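Local coordinates for citrate synthase (Sulfolobus solfataricus, PDB 1O7X), which belongs to the citrate synthase family, a predominantly helical fold assembled here as a dimer of two copies of the chain, at residues A[90-95]-A[136-141]; A[98-103]-A[205-210]; A[108-113]-A[200-205]. All blocks are in the same frame, centred on the assembly; numbering follows the deposited sequence.

In the fold
Contact 1 closes the first loop, where 90-95, at the start of helix 92-106, meets 136-141 at the far end of helix 116-138. Contact 2 closes a longer one by pairing 98-103, further along helix 92-106, with 205-210 on helix 202-213. Within that loop nests contact 3, in which 200-205, at the beginning of helix 202-213, comes back to the connector 108-113. Contact 1 crosses both of the others, because 136-141 follows 98-103 and 108-113 but precedes 200-210. Contacts 2 and 3 share Ser205 and have centres about 11 Å apart, whereas the centres of contacts 1 and 3 lie about 26 Å apart. All three reach the second subunit.

Contact 1 (A[90-95]-A[136-141]); sequences ADAIGL and RRKEGN
Ala90 and Lys138 bring the two backbones together at a CA-CA distance of 8.0 Å, and Leu95 and Arg137 follow with their CA atoms 9.6 Å apart, so the space between is bridged by side chains. The backbone of 90-95 enters helix 92-106 through Asp91, an N-cap residue whose OD1 accepts from Ile93 N at 2.6 Å. Segment 136-141 leaves helix 116-138 with the bonding of a Schellman motif: Asn141 N donates to Arg136 O, Gly140 N donates weakly to Arg137 O, and Gly140 has positive phi.

Lys138 spans the gap lengthwise. Its CG stands beside the backbone N, anti to the carbonyl carbon (chi1 -62°), which directs the chain across the contact, and bends at chi3 and chi4 turn its end toward the carbonyl of Ala90, just before the helix. Going out along the chain, CG of Lys138 meets CD1 of Leu95 at 3.9 Å, and CD of Lys138 lies 4.2 Å from CB of Ala92. Leu95 approaches Arg137 at about a right angle, its CD1 touching CG of Arg137 at 4.0 Å. Ala92 and Leu95 also rest on Val134 of helix 116-138, and Ser105 of the second subunit packs on Ala90 and Leu95.

The ammonium group itself is not bonded across the contact: NZ of Lys138 is 3.3 Å from Ala90 O, but the angle is poor for a hydrogen bond. The chemistry is therefore divided along one side chain: methylene groups supply the apolar packing between two helix ends, while the ammonium probably finds its partner outside the segments, in the cation-pi contact with Tyr328.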
loop_
_atom_site.group_PDB
_atom_site.type_symbol
_atom_site.label_atom_id
_atom_site.label_comp_id
_atom_site.label_asym_id
_atom_site.label_seq_id
_atom_site.Cartn_x
_atom_site.Cartn_y
_atom_site.Cartn_z
ATOM N N ALA A 90 2.720 18.067 7.174
ATOM C CA ALA A 90 2.824 16.651 6.834
ATOM C C ALA A 90 3.696 16.492 5.573
ATOM O O ALA A 90 3.725 17.356 4.710
ATOM C CB ALA A 90 1.476 15.998 6.549
ATOM N N ASP A 91 4.346 15.352 5.422
ATOM C CA ASP A 91 5.067 15.071 4.199
ATOM C C ASP A 91 3.999 15.053 3.091
ATOM O O ASP A 91 2.836 14.709 3.322
ATOM C CB ASP A 91 5.858 13.791 4.299
ATOM C CG ASP A 91 6.503 13.294 3.025
ATOM O OD1 ASP A 91 5.890 13.202 1.933
ATOM O OD2 ASP A 91 7.712 12.965 3.132
ATOM N N ALA A 92 4.433 15.370 1.874
ATOM C CA ALA A 92 3.545 15.542 0.746
ATOM C C ALA A 92 3.062 14.215 0.190
ATOM O O ALA A 92 1.900 14.100 -0.278
ATOM C CB ALA A 92 4.184 16.443 -0.296
ATOM N N ILE A 93 3.926 13.217 0.296
ATOM C CA ILE A 93 3.513 11.879 -0.177
ATOM C C ILE A 93 2.419 11.332 0.738
ATOM O O ILE A 93 1.481 10.688 0.279
ATOM C CB ILE A 93 4.718 10.933 -0.256
ATOM C CG1 ILE A 93 5.725 11.408 -1.291
ATOM C CG2 ILE A 93 4.284 9.490 -0.476
ATOM C CD1 ILE A 93 5.239 11.964 -2.614
ATOM N N GLY A 94 2.517 11.653 2.030
ATOM C CA GLY A 94 1.606 11.278 3.082
ATOM C C GLY A 94 0.227 11.846 2.770
ATOM O O GLY A 94 -0.804 11.167 2.815
ATOM N N LEU A 95 0.250 13.137 2.421
ATOM C CA LEU A 95 -1.007 13.821 2.093
ATOM C C LEU A 95 -1.569 13.163 0.848
ATOM O O LEU A 95 -2.774 13.018 0.794
ATOM C CB LEU A 95 -0.849 15.312 1.891
ATOM C CG LEU A 95 -0.489 16.253 3.036
ATOM C CD1 LEU A 95 -0.278 17.681 2.547
ATOM C CD2 LEU A 95 -1.562 16.273 4.110
ATOM N N ARG A 136 -0.997 23.564 -2.498
ATOM C CA ARG A 136 -1.659 24.738 -1.940
ATOM C C ARG A 136 -1.789 24.661 -0.431
ATOM O O ARG A 136 -1.547 25.636 0.254
ATOM C CB ARG A 136 -3.019 25.011 -2.547
ATOM C CG ARG A 136 -3.041 24.929 -4.056
ATOM C CD ARG A 136 -4.287 25.632 -4.590
ATOM N NE ARG A 136 -3.875 26.764 -5.385
ATOM C CZ ARG A 136 -3.872 28.053 -5.113
ATOM N NH1 ARG A 136 -4.310 28.499 -3.947
ATOM N NH2 ARG A 136 -3.405 28.881 -6.038
ATOM N N ARG A 137 -2.116 23.503 0.107
ATOM C CA ARG A 137 -2.334 23.311 1.532
ATOM C C ARG A 137 -1.056 23.422 2.327
ATOM O O ARG A 137 -1.113 23.756 3.513
ATOM C CB ARG A 137 -3.031 21.967 1.728
ATOM C CG ARG A 137 -2.475 21.072 2.815
ATOM C CD ARG A 137 -3.415 20.983 3.985
ATOM N NE ARG A 137 -2.750 21.230 5.261
ATOM C CZ ARG A 137 -3.155 22.203 6.067
ATOM N NH1 ARG A 137 -4.168 22.974 5.729
ATOM N NH2 ARG A 137 -2.605 22.469 7.222
ATOM N N LYS A 138 0.085 23.116 1.728
ATOM C CA LYS A 138 1.356 23.174 2.430
ATOM C C LYS A 138 1.915 24.596 2.424
ATOM O O LYS A 138 2.877 24.888 3.136
ATOM C CB LYS A 138 2.368 22.191 1.862
ATOM C CG LYS A 138 2.092 20.710 1.894
ATOM C CD LYS A 138 3.368 19.861 1.918
ATOM C CE LYS A 138 3.954 19.908 3.296
ATOM N NZ LYS A 138 5.409 19.925 3.420
ATOM N N GLU A 139 1.412 25.452 1.571
ATOM C CA GLU A 139 1.754 26.846 1.470
ATOM C C GLU A 139 0.650 27.693 2.129
ATOM O O GLU A 139 0.714 28.931 2.173
ATOM C CB GLU A 139 1.867 27.310 0.021
ATOM C CG GLU A 139 3.137 27.102 -0.740
ATOM C CD GLU A 139 4.417 27.385 0.009
ATOM O OE1 GLU A 139 4.611 28.575 0.378
ATOM O OE2 GLU A 139 5.208 26.439 0.229
ATOM N N GLY A 140 -0.401 27.013 2.595
ATOM C CA GLY A 140 -1.549 27.615 3.225
ATOM C C GLY A 140 -2.592 28.289 2.350
ATOM O O GLY A 140 -3.439 29.034 2.870
ATOM N N ASN A 141 -2.634 28.083 1.043
ATOM C CA ASN A 141 -3.604 28.752 0.208
ATOM C C ASN A 141 -4.944 28.030 0.154
ATOM O O ASN A 141 -4.980 26.867 0.543
ATOM C CB ASN A 141 -3.101 28.911 -1.222
ATOM C CG ASN A 141 -1.689 29.335 -1.503
ATOM O OD1 ASN A 141 -1.177 30.316 -0.961
ATOM N ND2 ASN A 141 -1.030 28.581 -2.384
#

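Contact 2 (A[98-103]-A[205-210])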
loop_
_atom_site.group_PDB
_atom_site.type_symbol
_atom_site.label_atom_id
_atom_site.label_comp_id
_atom_site.label_asym_id
_atom_site.label_seq_id
_atom_site.Cartn_x
_atom_site.Cartn_y
_atom_site.Cartn_z
ATOM N N VAL A 98 -3.360 9.974 1.785
ATOM C CA VAL A 98 -4.664 10.269 2.360
ATOM C C VAL A 98 -5.701 10.538 1.279
ATOM O O VAL A 98 -6.860 10.147 1.368
ATOM C CB VAL A 98 -4.531 11.497 3.270
ATOM C CG1 VAL A 98 -5.892 11.958 3.719
ATOM C CG2 VAL A 98 -3.670 11.190 4.476
ATOM N N GLY A 99 -5.355 11.352 0.277
ATOM C CA GLY A 99 -6.231 11.724 -0.815
ATOM C C GLY A 99 -6.596 10.540 -1.703
ATOM O O GLY A 99 -7.745 10.460 -2.162
ATOM N N THR A 100 -5.658 9.619 -1.948
ATOM C CA THR A 100 -5.996 8.482 -2.807
ATOM C C THR A 100 -6.856 7.477 -2.054
ATOM O O THR A 100 -7.766 6.869 -2.616
ATOM C CB THR A 100 -4.716 7.844 -3.371
ATOM O OG1 THR A 100 -3.716 7.925 -2.342
ATOM C CG2 THR A 100 -4.209 8.594 -4.592
ATOM N N ALA A 101 -6.571 7.315 -0.755
ATOM C CA ALA A 101 -7.417 6.511 0.111
ATOM C C ALA A 101 -8.801 7.159 0.181
ATOM O O ALA A 101 -9.829 6.463 0.064
ATOM C CB ALA A 101 -6.825 6.325 1.501
ATOM N N ALA A 102 -8.856 8.491 0.334
ATOM C CA ALA A 102 -10.218 9.072 0.393
ATOM C C ALA A 102 -10.935 8.720 -0.897
ATOM O O ALA A 102 -11.914 7.981 -0.824
ATOM C CB ALA A 102 -10.257 10.501 0.860
ATOM N N LEU A 103 -10.394 9.000 -2.076
ATOM C CA LEU A 103 -11.016 8.596 -3.342
ATOM C C LEU A 103 -11.326 7.110 -3.506
ATOM O O LEU A 103 -12.351 6.701 -4.083
ATOM C CB LEU A 103 -10.108 9.052 -4.489
ATOM C CG LEU A 103 -10.140 10.546 -4.847
ATOM C CD1 LEU A 103 -8.926 10.924 -5.681
ATOM C CD2 LEU A 103 -11.434 10.815 -5.589
ATOM N N SER A 205 -4.521 0.710 -5.282
ATOM C CA SER A 205 -3.182 0.293 -5.712
ATOM C C SER A 205 -2.235 1.485 -5.703
ATOM O O SER A 205 -1.061 1.446 -5.343
ATOM C CB SER A 205 -3.294 -0.413 -7.061
ATOM O OG SER A 205 -4.510 -1.127 -7.082
ATOM N N LEU A 206 -2.795 2.629 -6.113
ATOM C CA LEU A 206 -1.991 3.855 -6.053
ATOM C C LEU A 206 -1.612 4.134 -4.598
ATOM O O LEU A 206 -0.441 4.361 -4.278
ATOM C CB LEU A 206 -2.725 4.978 -6.767
ATOM C CG LEU A 206 -2.566 5.046 -8.296
ATOM C CD1 LEU A 206 -3.416 6.172 -8.878
ATOM C CD2 LEU A 206 -1.125 5.284 -8.699
ATOM N N THR A 207 -2.531 3.992 -3.637
ATOM C CA THR A 207 -2.257 4.231 -2.230
ATOM C C THR A 207 -1.090 3.336 -1.858
ATOM O O THR A 207 -0.117 3.822 -1.271
ATOM C CB THR A 207 -3.495 4.051 -1.339
ATOM O OG1 THR A 207 -4.568 4.943 -1.689
ATOM C CG2 THR A 207 -3.191 4.340 0.128
ATOM N N ALA A 208 -1.123 2.061 -2.228
ATOM C CA ALA A 208 -0.019 1.153 -1.952
ATOM C C ALA A 208 1.320 1.664 -2.501
ATOM O O ALA A 208 2.338 1.631 -1.770
ATOM C CB ALA A 208 -0.334 -0.223 -2.514
ATOM N N ALA A 209 1.377 2.087 -3.769
ATOM C CA ALA A 209 2.557 2.631 -4.406
ATOM C C ALA A 209 3.083 3.871 -3.681
ATOM O O ALA A 209 4.279 4.016 -3.443
ATOM C CB ALA A 209 2.329 3.112 -5.837
ATOM N N LEU A 210 2.152 4.749 -3.344
ATOM C CA LEU A 210 2.480 5.961 -2.610
ATOM C C LEU A 210 2.978 5.681 -1.196
ATOM O O LEU A 210 3.858 6.404 -0.699
ATOM C CB LEU A 210 1.259 6.871 -2.525
ATOM C CG LEU A 210 0.820 7.522 -3.853
ATOM C CD1 LEU A 210 -0.422 8.367 -3.601
ATOM C CD2 LEU A 210 1.962 8.319 -4.454
#
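Thr100 and Thr207 face each other at the centre of this contact, their OG1 atoms 3.2 Å apart. The hydrogen bond between them is weak and its proton is not settled, since the carbonyls of Leu96, the strongest partner of Thr100 OG1, and of Glu97, about one turn back in the same helix, also lie within bonding reach of that one proton. Thr207 OG1 is likewise tied to Tyr203 O. Each hydroxyl is thus satisfied chiefly by its own helix, and the bridge between them is a secondary link in a buried setting.

Apolar atoms lie beside this pair. CD1 of Leu210 lies 3.6 Å from Thr100 OG1 and 3.9 Å from Thr100 CG2, so the leucine covers the threonine from the side one turn beyond Thr207. The methyl group CG2 of Thr100 also comes within 4.5 Å of CB of Leu206, and CB of Ala101 is 4.1 Å from Thr207 OG1. The two threonines slide past one another in opposite directions. OG1 of Thr207 stands beside its backbone N (chi1 -60°), a rotation that turns this oxygen toward Thr100 and Ala101 while CG2 takes another direction.

The CA atoms of Thr100 and Thr207 are only 5.7 Å apart, and the axes of segments 98-103 and 205-210 approach to 8.7 Å at 164° between their N-to-C directions, an almost antiparallel pair. The close spacing is consistent with the small side chains, threonine and alanine, where the helices come nearest.

Around the pair, Leu206 and Leu210 reach Trp342 of helix 330-352, and Thr100 packs on Leu130 of helix 116-138. Thr207 meets Thr207 of the second subunit, and Val98 packs on Ala102 of that subunit. This is consistent with helices 92-106 and 202-213 belonging to the antiparallel helical sandwich at the citrate synthase dimer interface.

Contact 3 (A[108-113]-A[200-205]); sequences KNFKWK and SDMYSS
Met202 meets two aromatic rings of one loop at once, Phe110 and Trp112. Its SD lies 4.8 Å from the centroid of the Trp112 six-membered ring and 5.3 Å from that of Phe110, both obliquely placed Met-aromatic contacts. Its CG touches ring atoms, 3.7 Å from CH2 of Trp112 and 4.1 Å from CZ of Phe110.

The two rings also touch each other, with CE2 of Phe110 set 3.7 Å above one face of the indole, near its rim. CG of Phe110 is trans to the backbone nitrogen (chi1 180°), which carries the ring out to the helix start, where CD2 of Phe110 also reaches CB of Asp201 at 4.0 Å.

One polar bond joins the segments: Trp112 NE1 donates to Ser200 O at 2.8 Å with an angle of 160° at the hydrogen, the acceptor lying close to the indole plane. Next along the chain, Asp201 is the N-cap of helix 202-213, its OD2 accepting from Ser204 N. Its OD1 forms a salt bridge to Lys214 of the second subunit, and Ser200 OG bonds to Ala211 O of that subunit.

The chemistry thus fixes a connector loop to a helix start by a near-straight indole N-H bond plus sulfur and ring packing, while Ser200 OG and Asp201 OD1 bond to the second subunit and Asp201 OD2 caps the helix.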
loop_
_atom_site.group_PDB
_atom_site.type_symbol
_atom_site.label_atom_id
_atom_site.label_comp_id
_atom_site.label_asym_id
_atom_site.label_seq_id
_atom_site.Cartn_x
_atom_site.Cartn_y
_atom_site.Cartn_z
ATOM N N LYS A 108 -17.331 3.484 -4.750
ATOM C CA LYS A 108 -17.985 2.179 -4.697
ATOM C C LYS A 108 -18.414 1.510 -5.997
ATOM O O LYS A 108 -18.988 0.408 -5.917
ATOM C CB LYS A 108 -19.232 2.295 -3.793
ATOM C CG LYS A 108 -18.985 2.130 -2.312
ATOM C CD LYS A 108 -19.831 1.013 -1.707
ATOM C CE LYS A 108 -19.038 -0.284 -1.614
ATOM N NZ LYS A 108 -19.550 -1.196 -0.548
ATOM N N ASN A 109 -18.248 2.070 -7.184
ATOM C CA ASN A 109 -18.669 1.483 -8.448
ATOM C C ASN A 109 -17.502 1.094 -9.345
ATOM O O ASN A 109 -17.359 1.607 -10.465
ATOM C CB ASN A 109 -19.573 2.526 -9.119
ATOM C CG ASN A 109 -20.296 2.079 -10.368
ATOM O OD1 ASN A 109 -20.610 2.902 -11.237
ATOM N ND2 ASN A 109 -20.564 0.788 -10.522
ATOM N N PHE A 110 -16.599 0.211 -8.897
ATOM C CA PHE A 110 -15.453 -0.126 -9.736
ATOM C C PHE A 110 -15.379 -1.614 -10.045
ATOM O O PHE A 110 -15.609 -2.449 -9.181
ATOM C CB PHE A 110 -14.122 0.395 -9.147
ATOM C CG PHE A 110 -13.009 -0.013 -10.087
ATOM C CD1 PHE A 110 -12.886 0.601 -11.322
ATOM C CD2 PHE A 110 -12.167 -1.062 -9.764
ATOM C CE1 PHE A 110 -11.901 0.200 -12.203
ATOM C CE2 PHE A 110 -11.187 -1.463 -10.648
ATOM C CZ PHE A 110 -11.049 -0.830 -11.865
ATOM N N LYS A 111 -15.008 -1.948 -11.275
ATOM C CA LYS A 111 -14.915 -3.330 -11.704
ATOM C C LYS A 111 -13.748 -3.576 -12.644
ATOM O O LYS A 111 -13.824 -3.091 -13.780
ATOM C CB LYS A 111 -16.205 -3.638 -12.493
ATOM C CG LYS A 111 -16.899 -4.930 -12.120
ATOM C CD LYS A 111 -18.094 -4.659 -11.200
ATOM C CE LYS A 111 -19.068 -5.828 -11.169
ATOM N NZ LYS A 111 -19.352 -6.346 -12.543
ATOM N N TRP A 112 -12.713 -4.319 -12.286
ATOM C CA TRP A 112 -11.654 -4.599 -13.248
ATOM C C TRP A 112 -12.252 -5.119 -14.553
ATOM O O TRP A 112 -13.338 -5.693 -14.604
ATOM C CB TRP A 112 -10.655 -5.644 -12.740
ATOM C CG TRP A 112 -9.683 -4.994 -11.806
ATOM C CD1 TRP A 112 -9.679 -5.002 -10.445
ATOM C CD2 TRP A 112 -8.584 -4.160 -12.204
ATOM N NE1 TRP A 112 -8.637 -4.250 -9.967
ATOM C CE2 TRP A 112 -7.943 -3.730 -11.018
ATOM C CE3 TRP A 112 -8.089 -3.755 -13.447
ATOM C CZ2 TRP A 112 -6.821 -2.917 -11.036
ATOM C CZ3 TRP A 112 -6.974 -2.936 -13.458
ATOM C CH2 TRP A 112 -6.353 -2.542 -12.261
ATOM N N LYS A 113 -11.502 -4.954 -15.629
ATOM C CA LYS A 113 -11.842 -5.466 -16.930
ATOM C C LYS A 113 -13.224 -5.058 -17.416
ATOM O O LYS A 113 -14.015 -5.903 -17.847
ATOM C CB LYS A 113 -11.732 -7.000 -16.956
ATOM C CG LYS A 113 -10.324 -7.530 -16.783
ATOM C CD LYS A 113 -10.227 -9.002 -17.133
ATOM C CE LYS A 113 -10.525 -9.930 -15.978
ATOM N NZ LYS A 113 -11.274 -11.160 -16.397
ATOM N N SER A 200 -7.914 -5.392 -5.967
ATOM C CA SER A 200 -8.319 -4.214 -5.206
ATOM C C SER A 200 -8.533 -3.101 -6.231
ATOM O O SER A 200 -8.175 -3.239 -7.411
ATOM C CB SER A 200 -7.230 -3.855 -4.191
ATOM O OG SER A 200 -7.447 -2.602 -3.563
ATOM N N ASP A 201 -9.047 -1.940 -5.832
ATOM C CA ASP A 201 -9.284 -0.920 -6.850
ATOM C C ASP A 201 -8.016 -0.196 -7.259
ATOM O O ASP A 201 -6.931 -0.364 -6.691
ATOM C CB ASP A 201 -10.427 -0.081 -6.277
ATOM C CG ASP A 201 -9.895 0.734 -5.119
ATOM O OD1 ASP A 201 -9.795 0.135 -4.026
ATOM O OD2 ASP A 201 -9.513 1.893 -5.403
ATOM N N MET A 202 -8.100 0.685 -8.261
ATOM C CA MET A 202 -6.949 1.387 -8.813
ATOM C C MET A 202 -6.489 2.450 -7.841
ATOM O O MET A 202 -5.273 2.595 -7.635
ATOM C CB MET A 202 -7.205 1.939 -10.208
ATOM C CG MET A 202 -7.390 0.859 -11.255
ATOM S SD MET A 202 -7.494 1.434 -12.969
ATOM C CE MET A 202 -8.598 2.795 -12.821
ATOM N N TYR A 203 -7.444 3.122 -7.195
ATOM C CA TYR A 203 -7.064 4.144 -6.205
ATOM C C TYR A 203 -6.351 3.477 -5.035
ATOM O O TYR A 203 -5.324 3.960 -4.557
ATOM C CB TYR A 203 -8.222 4.937 -5.678
ATOM C CG TYR A 203 -8.919 5.853 -6.650
ATOM C CD1 TYR A 203 -10.213 5.557 -7.067
ATOM C CD2 TYR A 203 -8.319 7.012 -7.126
ATOM C CE1 TYR A 203 -10.887 6.369 -7.932
ATOM C CE2 TYR A 203 -9.000 7.848 -8.000
ATOM C CZ TYR A 203 -10.287 7.526 -8.382
ATOM O OH TYR A 203 -10.978 8.341 -9.268
ATOM N N SER A 204 -6.831 2.290 -4.645
ATOM C CA SER A 204 -6.118 1.563 -3.596
ATOM C C SER A 204 -4.725 1.131 -4.023
ATOM O O SER A 204 -3.767 1.201 -3.239
ATOM C CB SER A 204 -7.001 0.419 -3.132
ATOM O OG SER A 204 -8.000 0.923 -2.263
ATOM N N SER A 205 -4.521 0.710 -5.282
ATOM C CA SER A 205 -3.182 0.293 -5.712
ATOM C C SER A 205 -2.235 1.485 -5.703
ATOM O O SER A 205 -1.061 1.446 -5.343
ATOM C CB SER A 205 -3.294 -0.413 -7.061
ATOM O OG SER A 205 -4.510 -1.127 -7.082
#